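Long-range contacts in putative oxidoreductase molybdopterin-binding subunit (PDB 4ZOH), which probably serves as the molybdenum-bearing, substrate-oxidising subunit of an oxidoreductase of the xanthine dehydrogenase and aldehyde oxidase family, binding a pterin cytosine dinucleotide cofactor: residues Gln158-Ser163 with Gln637-Pro642; Asn203-Gln208 with Trp469-Ile474; Gln617-Gly622 with Met697-Glu702. One frame throughout, in Å; residues are numbered along the deposited sequence.

Contact 1. Residues Gln158-Ser163 with Gln637-Pro642; sequences QRVIAS and QDYPIP
The backbones of Ile-161 and Tyr-639 stay 8.4 Å apart (CA to CA) and share no hydrogen bond, so side chains must bridge the gap, one of them to a backbone N-H. Tyr-639 spans it: with CG anti to its own nitrogen (chi1 -170°), the ring reaches across until OH accepts from Ile-161 N at 2.8 Å in a nearly straight bond (172°). One ring face lies beneath Ile-161, whose CB sits off-centre toward the rim, 4.3 Å from the centroid, as a CH-pi contact; its CD1 comes down by CE1 and CD1 of the ring. Val-160 CB also packs on the phenol oxygen. Strand 149-161 is an outermost strand of a five-stranded mixed sheet in the first molybdopterin-binding region, and the loop belongs to the second, so the tyrosine ties the two regions together. Past the strand end the chain turns, and Ser-163 OG binds back to Ile-161 O at 2.7 Å, approaching from above the carbonyl plane. That fold-back leaves OG 3.5 Å from Tyr-639 CE2. Ser-163 CB touches Ile-641 CG2 at 4.1 Å. A basic side chain of another protein chain binds Ile-161 O, and one from a further chain binds Ile-641 O.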
# COMPACT_ATOMS: atom_id res chain seq x y z
N GLN A 158 13.96 -8.47 39.32
CA GLN A 158 12.67 -7.79 39.31
C GLN A 158 12.01 -7.82 37.92
O GLN A 158 12.67 -8.09 36.91
CB GLN A 158 12.79 -6.34 39.79
CG GLN A 158 13.27 -5.27 38.77
CD GLN A 158 14.75 -5.35 38.30
OE1 GLN A 158 15.40 -6.39 38.29
NE2 GLN A 158 15.26 -4.20 37.85
N ARG A 159 10.72 -7.51 37.87
CA ARG A 159 10.02 -7.38 36.58
C ARG A 159 10.58 -6.16 35.75
O ARG A 159 10.73 -5.10 36.28
CB ARG A 159 8.58 -7.10 36.87
CG ARG A 159 7.66 -7.40 35.71
CD ARG A 159 6.21 -7.38 36.25
NE ARG A 159 5.26 -7.96 35.31
CZ ARG A 159 5.12 -9.25 35.09
NH1 ARG A 159 4.25 -9.67 34.15
NH2 ARG A 159 5.86 -10.14 35.74
N VAL A 160 10.79 -6.33 34.46
CA VAL A 160 11.12 -5.16 33.61
C VAL A 160 10.19 -5.17 32.39
O VAL A 160 9.45 -6.13 32.20
CB VAL A 160 12.61 -5.23 33.13
CG1 VAL A 160 13.59 -5.09 34.33
CG2 VAL A 160 12.83 -6.53 32.39
N ILE A 161 10.27 -4.12 31.55
CA ILE A 161 9.45 -4.02 30.37
C ILE A 161 10.31 -3.75 29.13
O ILE A 161 11.08 -2.78 29.11
CB ILE A 161 8.43 -2.90 30.57
CG1 ILE A 161 7.56 -3.21 31.82
CG2 ILE A 161 7.53 -2.75 29.33
CD1 ILE A 161 6.77 -1.97 32.31
N ALA A 162 10.19 -4.63 28.13
CA ALA A 162 10.96 -4.60 26.91
C ALA A 162 11.11 -3.20 26.29
O ALA A 162 12.24 -2.79 25.97
CB ALA A 162 10.40 -5.60 25.93
N SER A 163 10.01 -2.43 26.25
CA SER A 163 10.01 -1.04 25.80
C SER A 163 10.74 -0.81 24.44
O SER A 163 11.51 0.14 24.35
CB SER A 163 10.62 -0.12 26.88
OG SER A 163 10.17 -0.45 28.16
N GLN A 637 9.11 8.67 31.08
CA GLN A 637 9.59 9.45 32.25
C GLN A 637 9.68 8.51 33.42
O GLN A 637 10.76 8.38 33.94
CB GLN A 637 8.71 10.68 32.52
CG GLN A 637 8.88 11.36 33.87
CD GLN A 637 7.71 12.30 34.15
OE1 GLN A 637 7.69 13.45 33.74
NE2 GLN A 637 6.70 11.79 34.84
N ASP A 638 8.58 7.80 33.78
CA ASP A 638 8.59 6.94 35.00
C ASP A 638 9.19 5.53 34.82
O ASP A 638 9.51 4.87 35.80
CB ASP A 638 7.18 6.80 35.63
CG ASP A 638 6.46 8.10 35.75
OD1 ASP A 638 7.09 9.13 36.05
OD2 ASP A 638 5.23 8.10 35.53
N TYR A 639 9.29 5.04 33.59
CA TYR A 639 10.03 3.81 33.31
C TYR A 639 11.34 4.20 32.62
O TYR A 639 11.36 4.43 31.42
CB TYR A 639 9.24 2.80 32.47
CG TYR A 639 9.95 1.48 32.43
CD1 TYR A 639 9.81 0.57 33.46
CD2 TYR A 639 10.79 1.16 31.37
CE1 TYR A 639 10.50 -0.65 33.43
CE2 TYR A 639 11.49 -0.02 31.34
CZ TYR A 639 11.35 -0.92 32.41
OH TYR A 639 12.05 -2.09 32.34
N PRO A 640 12.43 4.33 33.40
CA PRO A 640 13.59 5.12 32.92
C PRO A 640 14.56 4.34 32.07
O PRO A 640 15.66 3.97 32.56
CB PRO A 640 14.27 5.53 34.25
CG PRO A 640 13.99 4.37 35.15
CD PRO A 640 12.60 3.90 34.82
N ILE A 641 14.24 4.10 30.79
CA ILE A 641 15.26 3.44 29.97
C ILE A 641 16.45 4.46 29.81
O ILE A 641 16.20 5.67 29.85
CB ILE A 641 14.71 2.90 28.62
CG1 ILE A 641 14.38 4.01 27.60
CG2 ILE A 641 13.48 2.05 28.93
CD1 ILE A 641 14.26 3.43 26.16
N PRO A 642 17.69 3.98 29.65
CA PRO A 642 18.79 4.98 29.68
C PRO A 642 18.87 5.90 28.43
O PRO A 642 18.61 5.45 27.30
CB PRO A 642 20.06 4.15 29.77
CG PRO A 642 19.71 2.81 29.35
CD PRO A 642 18.23 2.60 29.66

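Contact 2. Residues Asn203-Gln208 with Trp469-Ile474; sequences NIRVIQ and WGDTEI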
# COMPACT_ATOMS: atom_id res chain seq x y z
N ASN A 203 -5.92 -19.59 4.47
CA ASN A 203 -5.66 -18.59 3.44
C ASN A 203 -5.30 -17.23 4.01
O ASN A 203 -6.11 -16.30 3.98
CB ASN A 203 -6.79 -18.51 2.43
CG ASN A 203 -6.45 -19.28 1.20
OD1 ASN A 203 -6.93 -20.38 1.02
ND2 ASN A 203 -5.53 -18.72 0.38
N ILE A 204 -4.14 -17.23 4.67
CA ILE A 204 -3.67 -16.08 5.42
C ILE A 204 -2.25 -15.79 4.93
O ILE A 204 -1.42 -16.70 4.88
CB ILE A 204 -3.68 -16.34 6.92
CG1 ILE A 204 -5.11 -16.80 7.38
CG2 ILE A 204 -3.17 -15.11 7.68
CD1 ILE A 204 -5.24 -16.82 8.91
N ARG A 205 -2.03 -14.57 4.44
CA ARG A 205 -0.67 -14.07 4.18
C ARG A 205 -0.29 -13.11 5.33
O ARG A 205 -1.07 -12.21 5.67
CB ARG A 205 -0.70 -13.25 2.88
CG ARG A 205 0.66 -12.62 2.55
CD ARG A 205 0.52 -11.73 1.32
NE ARG A 205 1.79 -11.48 0.66
CZ ARG A 205 1.89 -10.93 -0.56
NH1 ARG A 205 0.79 -10.59 -1.22
NH2 ARG A 205 3.07 -10.75 -1.14
N VAL A 206 0.90 -13.28 5.90
CA VAL A 206 1.42 -12.40 6.91
C VAL A 206 2.66 -11.64 6.34
O VAL A 206 3.49 -12.20 5.64
CB VAL A 206 1.70 -13.09 8.27
CG1 VAL A 206 2.28 -12.09 9.25
CG2 VAL A 206 0.34 -13.53 8.92
N ILE A 207 2.75 -10.37 6.66
CA ILE A 207 3.88 -9.52 6.26
C ILE A 207 4.44 -8.90 7.52
O ILE A 207 3.73 -8.18 8.22
CB ILE A 207 3.45 -8.45 5.23
CG1 ILE A 207 3.04 -9.16 3.93
CG2 ILE A 207 4.60 -7.43 4.99
CD1 ILE A 207 2.43 -8.26 2.87
N GLN A 208 5.71 -9.23 7.81
CA GLN A 208 6.49 -8.47 8.77
C GLN A 208 7.21 -7.36 8.01
O GLN A 208 8.14 -7.65 7.27
CB GLN A 208 7.50 -9.37 9.44
CG GLN A 208 8.49 -8.69 10.38
CD GLN A 208 9.69 -9.64 10.66
OE1 GLN A 208 10.16 -10.33 9.76
NE2 GLN A 208 10.08 -9.77 11.93
N TRP A 469 13.07 -10.93 3.49
CA TRP A 469 12.44 -11.77 4.52
C TRP A 469 11.06 -11.18 4.85
O TRP A 469 10.80 -10.04 4.44
CB TRP A 469 13.28 -11.76 5.83
CG TRP A 469 13.42 -10.43 6.58
CD1 TRP A 469 12.66 -10.04 7.63
CD2 TRP A 469 14.40 -9.39 6.39
NE1 TRP A 469 13.07 -8.82 8.09
CE2 TRP A 469 14.13 -8.39 7.33
CE3 TRP A 469 15.44 -9.18 5.46
CZ2 TRP A 469 14.88 -7.20 7.45
CZ3 TRP A 469 16.21 -7.96 5.55
CH2 TRP A 469 15.91 -6.99 6.57
N GLY A 470 10.23 -11.91 5.63
CA GLY A 470 9.09 -11.29 6.29
C GLY A 470 7.80 -11.22 5.48
O GLY A 470 6.90 -10.51 5.85
N ASP A 471 7.71 -11.99 4.40
CA ASP A 471 6.47 -12.17 3.65
C ASP A 471 6.25 -13.66 3.46
O ASP A 471 7.11 -14.35 2.90
CB ASP A 471 6.50 -11.46 2.30
CG ASP A 471 5.17 -11.51 1.53
OD1 ASP A 471 4.21 -12.26 1.84
OD2 ASP A 471 5.08 -10.78 0.54
N THR A 472 5.12 -14.17 3.94
CA THR A 472 4.82 -15.63 3.86
C THR A 472 4.67 -16.03 2.41
O THR A 472 4.67 -17.26 2.08
CB THR A 472 3.57 -16.00 4.69
OG1 THR A 472 2.45 -15.30 4.16
CG2 THR A 472 3.71 -15.63 6.16
N GLU A 473 4.59 -15.06 1.49
CA GLU A 473 4.47 -15.45 0.06
C GLU A 473 5.77 -15.53 -0.76
O GLU A 473 5.76 -15.99 -1.95
CB GLU A 473 3.53 -14.53 -0.66
CG GLU A 473 2.07 -14.87 -0.38
CD GLU A 473 1.08 -14.38 -1.44
OE1 GLU A 473 1.51 -14.14 -2.61
OE2 GLU A 473 -0.12 -14.27 -1.07
N ILE A 474 6.88 -15.08 -0.18
CA ILE A 474 8.13 -15.06 -0.96
C ILE A 474 9.06 -16.23 -0.54
O ILE A 474 10.18 -16.36 -1.07
CB ILE A 474 8.87 -13.71 -0.85
CG1 ILE A 474 9.33 -13.51 0.58
CG2 ILE A 474 8.00 -12.55 -1.35
CD1 ILE A 474 10.09 -12.21 0.81
O HOH W 1 0.69 -17.07 2.91
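A single beta bridge, Ile-207 with Asp-471, joins strand 204-207, an outermost strand of a mixed seven-stranded sheet, to the loop that leaves strand 465-468 and folds into a type I turn at Asp-471 to Ile-474. Gln-208 N donates to Gly-470 O, and Thr-472 N to Val-206 O at 3.1 Å. Thr-472 adds a side-chain bond: OG1, set between its own nitrogen and carbonyl carbon, accepts from Val-206 N and is linked through a water to Ile-204 O. Beyond these backbone bonds the extended Arg-205 grips Asp-471 side-on, NE to OD1 at 2.8 Å (173°) and NH2 to OD2 at 2.6 Å, with the two flat groups 28° from coplanar. OD1 also takes Glu-473 N from above the carboxylate plane, closing an Asx turn, so two donors hold this oxygen. Glu-473 lays its carboxylate over one guanidinium face, the planes 11° apart; this long salt bridge rests on charge alone, and the acid also pairs with Lys-178 and with Arg-468 of the second subunit, placing the contact at the dimer interface. Gln-208, whose NE2 binds Thr-185 O and Gly-440 O, brings OE1 to the indole edge of Trp-469, 3.3 Å from CD1.

Contact 3. Residues Gln617-Gly622 with Met697-Glu702; sequences QALLEG and MPVKFE
Met-697 runs its side chain along the last turn of helix 600-619, overlapping Ala-618 and the end of Gln-617. Its sulfur, SD, rests 3.8 Å from Ala-618 CA, and a bend at the last torsion (chi3 -70°) turns CE toward the amide of Gln-617, 3.8 Å from NE2. This amide is itself fixed from strand 149-161 and its neighbour 254-266, NE2 binding Asn-157 and OE1 binding Arg-256, so the methyl group packs against an already anchored group. The C-terminal tail, after helix 673-688, thus crosses the C-terminal end of helix 600-619, where the carbonyls are no longer all taken up by helical bonds. Val-699 N uses one of them, donating to Ala-618 O at 2.8 Å (159°) and almost in line with the carbonyl. Pro-698, which follows a cis peptide bond, places CA 3.2 Å from the same Ala-618 oxygen as a CA-H...O contact, and a longer one runs to Gln-617 O. The proline ring fits against the chain just after the helix: CB packs on the carbonyl carbons of Leu-619 and Leu-620, and CD reaches Glu-621 O. That last oxygen also accepts from Gln-158 NE2, which brings strand 149-161 in beside the tail. The helix 673-688 residue Ile-683 touches Ala-618, Met-697 and Val-699 alike, closing a small apolar cluster. At its margin the valine sends CG2, anti to its carbonyl carbon, past the Ala-618 carbonyl, 3.4 Å from O, and to Leu-619 CD2 at 4.5 Å.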
# COMPACT_ATOMS: atom_id res chain seq x y z
N GLN A 617 18.75 -2.72 33.82
CA GLN A 617 17.99 -3.58 34.78
C GLN A 617 18.61 -3.46 36.21
O GLN A 617 17.86 -3.20 37.22
CB GLN A 617 18.00 -5.07 34.33
CG GLN A 617 17.18 -5.93 35.33
CD GLN A 617 16.96 -7.39 35.03
OE1 GLN A 617 17.54 -8.01 34.10
NE2 GLN A 617 16.12 -7.99 35.88
N ALA A 618 19.95 -3.58 36.29
CA ALA A 618 20.71 -3.39 37.57
C ALA A 618 20.49 -2.02 38.17
O ALA A 618 20.20 -1.88 39.38
CB ALA A 618 22.22 -3.63 37.36
N LEU A 619 20.53 -1.00 37.33
CA LEU A 619 20.62 0.39 37.86
C LEU A 619 19.41 1.26 37.68
O LEU A 619 19.32 2.27 38.36
CB LEU A 619 21.84 1.14 37.27
CG LEU A 619 23.22 0.51 37.40
CD1 LEU A 619 24.23 1.42 36.64
CD2 LEU A 619 23.54 0.30 38.92
N LEU A 620 18.52 0.96 36.73
CA LEU A 620 17.47 1.97 36.43
C LEU A 620 16.07 1.41 36.45
O LEU A 620 15.20 1.98 37.09
CB LEU A 620 17.70 2.66 35.06
CG LEU A 620 18.93 3.59 34.86
CD1 LEU A 620 19.28 3.73 33.37
CD2 LEU A 620 18.58 4.95 35.43
N GLU A 621 15.88 0.33 35.71
CA GLU A 621 14.53 -0.11 35.36
C GLU A 621 13.86 -0.96 36.44
O GLU A 621 14.55 -1.60 37.21
CB GLU A 621 14.65 -0.92 34.07
CG GLU A 621 14.75 0.07 32.89
CD GLU A 621 15.06 -0.61 31.57
OE1 GLU A 621 14.60 -1.72 31.33
OE2 GLU A 621 15.85 -0.05 30.77
N GLY A 622 12.52 -0.97 36.46
CA GLY A 622 11.71 -1.93 37.21
C GLY A 622 10.23 -1.73 37.03
O GLY A 622 9.71 -0.62 37.00
N MET A 697 16.92 -5.45 42.65
CA MET A 697 17.20 -4.41 41.66
C MET A 697 15.89 -3.68 41.26
O MET A 697 14.84 -4.24 41.46
CB MET A 697 17.77 -5.07 40.43
CG MET A 697 19.02 -5.83 40.63
SD MET A 697 19.65 -6.67 39.18
CE MET A 697 18.46 -8.04 38.85
N PRO A 698 15.93 -2.50 40.63
CA PRO A 698 17.15 -1.71 40.40
C PRO A 698 17.79 -1.27 41.78
O PRO A 698 17.08 -1.15 42.80
CB PRO A 698 16.59 -0.46 39.63
CG PRO A 698 15.27 -0.22 40.34
CD PRO A 698 14.72 -1.63 40.56
N VAL A 699 19.08 -0.97 41.80
CA VAL A 699 19.66 -0.39 43.01
C VAL A 699 19.13 1.03 43.12
O VAL A 699 19.37 1.87 42.26
CB VAL A 699 21.21 -0.44 42.95
CG1 VAL A 699 21.79 -0.38 44.33
CG2 VAL A 699 21.67 -1.77 42.42
N LYS A 700 18.39 1.33 44.15
CA LYS A 700 17.93 2.71 44.28
C LYS A 700 19.01 3.67 44.86
O LYS A 700 19.82 3.26 45.70
CB LYS A 700 16.70 2.77 45.19
CG LYS A 700 15.40 2.12 44.63
CD LYS A 700 14.32 2.22 45.74
CE LYS A 700 12.93 2.56 45.25
NZ LYS A 700 12.06 1.40 45.59
N PHE A 701 18.97 4.95 44.45
CA PHE A 701 19.83 5.99 45.03
C PHE A 701 19.86 5.92 46.59
O PHE A 701 20.95 5.84 47.19
CB PHE A 701 19.38 7.41 44.55
CG PHE A 701 19.66 7.69 43.09
CD1 PHE A 701 20.17 6.70 42.22
CD2 PHE A 701 19.38 8.95 42.57
CE1 PHE A 701 20.41 6.97 40.88
CE2 PHE A 701 19.63 9.24 41.21
CZ PHE A 701 20.16 8.24 40.37
N GLU A 702 18.67 5.92 47.21
CA GLU A 702 18.56 5.92 48.70
C GLU A 702 19.13 4.69 49.39
O GLU A 702 19.39 4.75 50.57
CB GLU A 702 17.14 6.09 49.16
CG GLU A 702 16.15 5.08 48.61
CD GLU A 702 14.72 5.60 48.65
OE1 GLU A 702 14.40 6.72 48.15
OE2 GLU A 702 13.88 4.85 49.20

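How the contacts relate
Contacts 1 and 3 are neighbours, their centres about 10 Å apart, and their segments alternate along the chain. They meet directly: Gln-158 CG packs on Met-697 O at 3.3 Å, Pro-640 CG lies as close to Leu-620 O, and Glu-621 OE1 makes a weak bond to Tyr-639 OH while its OE2 forms a salt bridge with a basic side chain of another protein chain. Contact 2 falls within the span of chain that contact 1 closes, yet their centres are about 32 Å apart. The side chain of Gln-208 is about 9 Å from the pterin cytosine dinucleotide and 12 Å from the molybdenum; that of Ser-163 is about 11 Å from the dinucleotide, that of Ile-641 about 8 Å from an iron-sulfur cluster.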